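Local coordinates for protein regulator of nonsense transcripts 2 (Homo sapiens, PDB 4CEM) that takes part in nonsense-mediated mRNA decay, here represented by the first of its three MIF4G domains, an all-helical module, at residues Lys241-His255 with Tyr290-Leu304. Numbering follows the deposited sequence.
Sequences KEYFTSLTKHLKRDH and YQKLLANSQSLADLL
F244, L247 and L251 carry the apolar face of helix 230-259 onto L293, S297, L300, A301 and L304 of helix 283-303, the two running antiparallel with local axes 10.3 Å apart. L251 is a knob in a hole formed by Y290, L293, L294 and S297; its CD1 lies 3.7 Å from CD2 of L293, the two side chains lying alongside each other but pointing opposite ways. CD1 of L293 reaches CD1 of L247. Toward the other end, CB of F244 meets CD1 of L304 at 3.6 Å, while the ring's CE1 touches CB of A301 at 3.7 Å.

The H250 imidazole takes part through its face. With chi1 at -175°, its CG is anti to the backbone N and the ring is brought under L293, whose CD2 makes a CH-pi contact 4.3 Å from the ring centroid. H186 meets this imidazole from outside the pair. The planes of the Y290 and H255 rings are only 23° apart, but the rings are so displaced, with centroids 6.0 Å apart, that little of one faces the other; CE1 of Y290 borders the backbone of H255. Were Y290 replaced by an alanine, one side of the hole around L251 would probably open and the aromatic ring beside H255 would be lost.

Among polar groups, OG of S297 donates to its own helix, 2.7 Å from O of L293, which S297 N reaches from the opposite plane face. This buried hydroxyl is thus satisfied while packing against CG of L247. Since leucine, phenylalanine and alanine side chains make most of the contact, the cohesion of these antiparallel MIF4G helices probably comes mainly from apolar burial.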
loop_
_atom_site.group_PDB
_atom_site.type_symbol
_atom_site.label_atom_id
_atom_site.label_comp_id
_atom_site.label_asym_id
_atom_site.label_seq_id
_atom_site.Cartn_x
_atom_site.Cartn_y
_atom_site.Cartn_z
ATOM N N LYS A 241 15.487 -0.936 -1.216
ATOM C CA LYS A 241 16.807 -0.519 -0.712
ATOM C C LYS A 241 17.385 0.601 -1.551
ATOM O O LYS A 241 17.936 1.570 -1.032
ATOM C CB LYS A 241 17.790 -1.699 -0.674
ATOM C CG LYS A 241 17.956 -2.301 0.717
ATOM C CD LYS A 241 17.967 -3.825 0.712
ATOM C CE LYS A 241 17.962 -4.382 2.130
ATOM N NZ LYS A 241 17.733 -5.853 2.140
ATOM N N GLU A 242 17.244 0.448 -2.860
ATOM C CA GLU A 242 17.667 1.448 -3.820
ATOM C C GLU A 242 16.919 2.763 -3.599
ATOM O O GLU A 242 17.517 3.837 -3.657
ATOM C CB GLU A 242 17.410 0.912 -5.218
ATOM C CG GLU A 242 18.068 1.675 -6.336
ATOM C CD GLU A 242 17.575 1.180 -7.675
ATOM O OE1 GLU A 242 17.422 -0.053 -7.825
ATOM O OE2 GLU A 242 17.323 2.018 -8.565
ATOM N N TYR A 243 15.617 2.679 -3.342
ATOM C CA TYR A 243 14.842 3.859 -2.959
ATOM C C TYR A 243 15.379 4.417 -1.656
ATOM O O TYR A 243 15.603 5.617 -1.527
ATOM C CB TYR A 243 13.367 3.518 -2.773
ATOM C CG TYR A 243 12.500 4.721 -2.469
ATOM C CD1 TYR A 243 11.903 5.449 -3.495
ATOM C CD2 TYR A 243 12.268 5.125 -1.161
ATOM C CE1 TYR A 243 11.104 6.548 -3.226
ATOM C CE2 TYR A 243 11.468 6.221 -0.877
ATOM C CZ TYR A 243 10.887 6.933 -1.912
ATOM O OH TYR A 243 10.093 8.028 -1.642
ATOM N N PHE A 244 15.569 3.530 -0.687
ATOM C CA PHE A 244 16.059 3.926 0.618
ATOM C C PHE A 244 17.415 4.614 0.514
ATOM O O PHE A 244 17.669 5.606 1.203
ATOM C CB PHE A 244 16.171 2.719 1.544
ATOM C CG PHE A 244 16.785 3.051 2.863
ATOM C CD1 PHE A 244 16.066 3.767 3.804
ATOM C CD2 PHE A 244 18.094 2.689 3.149
ATOM C CE1 PHE A 244 16.631 4.099 5.027
ATOM C CE2 PHE A 244 18.666 3.019 4.368
ATOM C CZ PHE A 244 17.932 3.727 5.310
ATOM N N THR A 245 18.284 4.064 -0.329
ATOM C CA THR A 245 19.566 4.693 -0.646
ATOM C C THR A 245 19.370 6.131 -1.157
ATOM O O THR A 245 19.923 7.092 -0.609
ATOM C CB THR A 245 20.308 3.875 -1.711
ATOM O OG1 THR A 245 20.679 2.610 -1.153
ATOM C CG2 THR A 245 21.547 4.615 -2.204
ATOM N N SER A 246 18.565 6.257 -2.205
ATOM C CA SER A 246 18.202 7.552 -2.751
ATOM C C SER A 246 17.688 8.494 -1.656
ATOM O O SER A 246 18.082 9.653 -1.598
ATOM C CB SER A 246 17.153 7.372 -3.856
ATOM O OG SER A 246 16.311 8.498 -3.944
ATOM N N LEU A 247 16.821 7.990 -0.785
ATOM C CA LEU A 247 16.219 8.807 0.273
ATOM C C LEU A 247 17.248 9.276 1.300
ATOM O O LEU A 247 17.092 10.339 1.904
ATOM C CB LEU A 247 15.103 8.026 0.979
ATOM C CG LEU A 247 14.366 8.737 2.118
ATOM C CD1 LEU A 247 13.572 9.926 1.597
ATOM C CD2 LEU A 247 13.457 7.758 2.843
ATOM N N THR A 248 18.289 8.473 1.505
ATOM C CA THR A 248 19.322 8.787 2.486
ATOM C C THR A 248 20.305 9.813 1.924
ATOM O O THR A 248 20.804 10.663 2.662
ATOM C CB THR A 248 20.019 7.504 2.991
ATOM O OG1 THR A 248 19.421 7.119 4.232
ATOM C CG2 THR A 248 21.512 7.709 3.204
ATOM N N LYS A 249 20.562 9.746 0.619
ATOM C CA LYS A 249 21.224 10.850 -0.086
ATOM C C LYS A 249 20.495 12.169 0.179
ATOM O O LYS A 249 21.095 13.137 0.637
ATOM C CB LYS A 249 21.281 10.598 -1.597
ATOM C CG LYS A 249 22.631 10.124 -2.117
ATOM C CD LYS A 249 22.963 8.699 -1.693
ATOM C CE LYS A 249 24.070 8.112 -2.559
ATOM N NZ LYS A 249 24.559 6.799 -2.052
ATOM N N HIS A 250 19.195 12.184 -0.100
ATOM C CA HIS A 250 18.367 13.380 0.073
ATOM C C HIS A 250 18.300 13.830 1.517
ATOM O O HIS A 250 18.043 15.005 1.788
ATOM C CB HIS A 250 16.972 13.129 -0.516
ATOM C CG HIS A 250 16.048 14.337 -0.507
ATOM N ND1 HIS A 250 16.471 15.581 -0.792
ATOM C CD2 HIS A 250 14.674 14.434 -0.268
ATOM C CE1 HIS A 250 15.428 16.437 -0.715
ATOM N NE2 HIS A 250 14.332 15.732 -0.397
ATOM N N LEU A 251 18.545 12.920 2.462
ATOM C CA LEU A 251 18.611 13.291 3.880
ATOM C C LEU A 251 19.940 13.966 4.231
ATOM O O LEU A 251 19.965 14.925 5.010
ATOM C CB LEU A 251 18.406 12.067 4.778
ATOM C CG LEU A 251 18.275 12.366 6.277
ATOM C CD1 LEU A 251 16.945 13.036 6.576
ATOM C CD2 LEU A 251 18.432 11.099 7.102
ATOM N N LYS A 252 21.038 13.448 3.675
ATOM C CA LYS A 252 22.366 14.024 3.906
ATOM C C LYS A 252 22.453 15.416 3.301
ATOM O O LYS A 252 22.742 16.380 4.006
ATOM C CB LYS A 252 23.480 13.142 3.325
ATOM C CG LYS A 252 23.774 11.881 4.123
ATOM C CD LYS A 252 25.152 11.330 3.783
ATOM C CE LYS A 252 25.272 9.839 4.074
ATOM N NZ LYS A 252 24.711 9.000 2.977
ATOM N N ARG A 253 22.196 15.518 1.999
ATOM C CA ARG A 253 22.154 16.820 1.332
ATOM C C ARG A 253 21.454 17.851 2.214
ATOM O O ARG A 253 22.044 18.865 2.579
ATOM C CB ARG A 253 21.442 16.737 -0.025
ATOM C CG ARG A 253 22.366 16.591 -1.226
ATOM C CD ARG A 253 21.789 17.255 -2.473
ATOM N NE ARG A 253 20.675 16.509 -3.074
ATOM C CZ ARG A 253 19.372 16.742 -2.875
ATOM N NH1 ARG A 253 18.947 17.713 -2.066
ATOM N NH2 ARG A 253 18.470 15.984 -3.497
ATOM N N ASP A 254 20.209 17.568 2.579
ATOM C CA ASP A 254 19.412 18.503 3.366
ATOM C C ASP A 254 19.942 18.725 4.787
ATOM O O ASP A 254 19.580 19.713 5.421
ATOM C CB ASP A 254 17.947 18.060 3.410
ATOM C CG ASP A 254 17.286 18.105 2.045
ATOM O OD1 ASP A 254 18.000 17.928 1.035
ATOM O OD2 ASP A 254 16.058 18.322 1.979
ATOM N N HIS A 255 20.783 17.824 5.292
ATOM C CA HIS A 255 21.465 18.068 6.568
ATOM C C HIS A 255 22.526 19.127 6.395
ATOM O O HIS A 255 22.531 20.128 7.114
ATOM C CB HIS A 255 22.069 16.784 7.141
ATOM C CG HIS A 255 22.525 16.912 8.583
ATOM N ND1 HIS A 255 21.861 17.392 9.716
ATOM C CD2 HIS A 255 23.758 16.553 8.990
ATOM C CE1 HIS A 255 22.717 17.294 10.756
ATOM N NE2 HIS A 255 23.878 16.782 10.314
ATOM N N TYR A 290 12.579 18.980 6.776
ATOM C CA TYR A 290 13.704 18.143 7.188
ATOM C C TYR A 290 13.240 17.197 8.291
ATOM O O TYR A 290 13.457 15.986 8.208
ATOM C CB TYR A 290 14.886 18.989 7.680
ATOM C CG TYR A 290 16.010 18.177 8.299
ATOM C CD1 TYR A 290 17.040 17.661 7.514
ATOM C CD2 TYR A 290 16.042 17.924 9.672
ATOM C CE1 TYR A 290 18.067 16.917 8.078
ATOM C CE2 TYR A 290 17.063 17.183 10.244
ATOM C CZ TYR A 290 18.072 16.681 9.444
ATOM O OH TYR A 290 19.083 15.942 10.009
ATOM N N GLN A 291 12.592 17.757 9.311
ATOM C CA GLN A 291 12.090 16.968 10.435
ATOM C C GLN A 291 11.178 15.830 9.985
ATOM O O GLN A 291 11.221 14.737 10.553
ATOM C CB GLN A 291 11.356 17.859 11.447
ATOM C CG GLN A 291 12.271 18.544 12.448
ATOM C CD GLN A 291 12.928 17.565 13.406
ATOM O OE1 GLN A 291 13.829 16.817 13.026
ATOM N NE2 GLN A 291 12.485 17.572 14.659
ATOM N N LYS A 292 10.365 16.092 8.965
ATOM C CA LYS A 292 9.471 15.080 8.401
ATOM C C LYS A 292 10.225 14.070 7.530
ATOM O O LYS A 292 9.880 12.888 7.520
ATOM C CB LYS A 292 8.344 15.748 7.610
ATOM C CG LYS A 292 7.418 16.560 8.498
ATOM C CD LYS A 292 6.350 17.305 7.718
ATOM C CE LYS A 292 5.419 18.021 8.683
ATOM N NZ LYS A 292 4.664 19.135 8.048
ATOM N N LEU A 293 11.245 14.536 6.808
ATOM C CA LEU A 293 12.097 13.655 6.002
ATOM C C LEU A 293 12.947 12.743 6.894
ATOM O O LEU A 293 13.187 11.581 6.558
ATOM C CB LEU A 293 13.010 14.470 5.084
ATOM C CG LEU A 293 13.723 13.664 3.991
ATOM C CD1 LEU A 293 12.824 13.502 2.773
ATOM C CD2 LEU A 293 15.048 14.311 3.608
ATOM N N LEU A 294 13.411 13.283 8.020
ATOM C CA LEU A 294 14.125 12.495 9.031
ATOM C C LEU A 294 13.199 11.433 9.629
ATOM O O LEU A 294 13.600 10.286 9.798
ATOM C CB LEU A 294 14.658 13.413 10.136
ATOM C CG LEU A 294 15.487 12.801 11.271
ATOM C CD1 LEU A 294 16.913 12.515 10.825
ATOM C CD2 LEU A 294 15.487 13.727 12.476
ATOM N N ALA A 295 11.960 11.823 9.940
ATOM C CA ALA A 295 10.975 10.902 10.512
ATOM C C ALA A 295 10.675 9.738 9.563
ATOM O O ALA A 295 10.700 8.575 9.967
ATOM C CB ALA A 295 9.693 11.641 10.866
ATOM N N ASN A 296 10.402 10.061 8.304
ATOM C CA ASN A 296 10.151 9.051 7.275
ATOM C C ASN A 296 11.355 8.161 6.980
ATOM O O ASN A 296 11.196 6.983 6.657
ATOM C CB ASN A 296 9.721 9.720 5.972
ATOM C CG ASN A 296 8.386 10.408 6.085
ATOM O OD1 ASN A 296 7.622 10.154 7.010
ATOM N ND2 ASN A 296 8.096 11.286 5.139
ATOM N N SER A 297 12.554 8.730 7.068
ATOM C CA SER A 297 13.780 7.975 6.827
ATOM C C SER A 297 14.007 6.936 7.925
ATOM O O SER A 297 14.382 5.795 7.645
ATOM C CB SER A 297 14.981 8.918 6.726
ATOM O OG SER A 297 14.894 9.731 5.562
ATOM N N GLN A 298 13.774 7.345 9.169
ATOM C CA GLN A 298 13.852 6.446 10.317
ATOM C C GLN A 298 12.800 5.359 10.203
ATOM O O GLN A 298 13.073 4.177 10.423
ATOM C CB GLN A 298 13.638 7.220 11.616
ATOM C CG GLN A 298 14.738 8.219 11.952
ATOM C CD GLN A 298 14.329 9.191 13.040
ATOM O OE1 GLN A 298 13.230 9.746 13.021
ATOM N NE2 GLN A 298 15.216 9.403 13.997
ATOM N N SER A 299 11.596 5.783 9.846
ATOM C CA SER A 299 10.468 4.888 9.709
ATOM C C SER A 299 10.753 3.763 8.711
ATOM O O SER A 299 10.425 2.608 8.970
ATOM C CB SER A 299 9.239 5.689 9.284
ATOM O OG SER A 299 8.075 4.895 9.350
ATOM N N LEU A 300 11.391 4.103 7.592
ATOM C CA LEU A 300 11.643 3.152 6.506
ATOM C C LEU A 300 12.920 2.331 6.715
ATOM O O LEU A 300 13.032 1.200 6.236
ATOM C CB LEU A 300 11.722 3.900 5.166
ATOM C CG LEU A 300 11.893 3.049 3.899
ATOM C CD1 LEU A 300 10.734 2.079 3.761
ATOM C CD2 LEU A 300 12.011 3.924 2.662
ATOM N N ALA A 301 13.895 2.911 7.400
ATOM C CA ALA A 301 15.118 2.191 7.757
ATOM C C ALA A 301 14.765 0.989 8.626
ATOM O O ALA A 301 15.333 -0.089 8.489
ATOM C CB ALA A 301 16.071 3.116 8.503
ATOM N N ASP A 302 13.817 1.199 9.528
ATOM C CA ASP A 302 13.346 0.140 10.388
ATOM C C ASP A 302 12.697 -0.981 9.581
ATOM O O ASP A 302 13.100 -2.144 9.687
ATOM C CB ASP A 302 12.347 0.679 11.397
ATOM C CG ASP A 302 11.843 -0.395 12.307
ATOM O OD1 ASP A 302 11.027 -1.226 11.844
ATOM O OD2 ASP A 302 12.279 -0.420 13.475
ATOM N N LEU A 303 11.690 -0.620 8.789
ATOM C CA LEU A 303 10.979 -1.579 7.949
ATOM C C LEU A 303 11.972 -2.385 7.097
ATOM O O LEU A 303 11.842 -3.598 6.961
ATOM C CB LEU A 303 9.941 -0.853 7.078
ATOM C CG LEU A 303 8.674 -0.324 7.783
ATOM C CD1 LEU A 303 8.157 0.959 7.152
ATOM C CD2 LEU A 303 7.559 -1.366 7.822
ATOM N N LEU A 304 12.982 -1.716 6.555
ATOM C CA LEU A 304 14.001 -2.404 5.773
ATOM C C LEU A 304 15.173 -2.940 6.617
ATOM O O LEU A 304 16.088 -3.550 6.069
ATOM C CB LEU A 304 14.516 -1.481 4.670
ATOM C CG LEU A 304 13.438 -0.927 3.738
ATOM C CD1 LEU A 304 14.033 -0.012 2.675
ATOM C CD2 LEU A 304 12.664 -2.063 3.094
#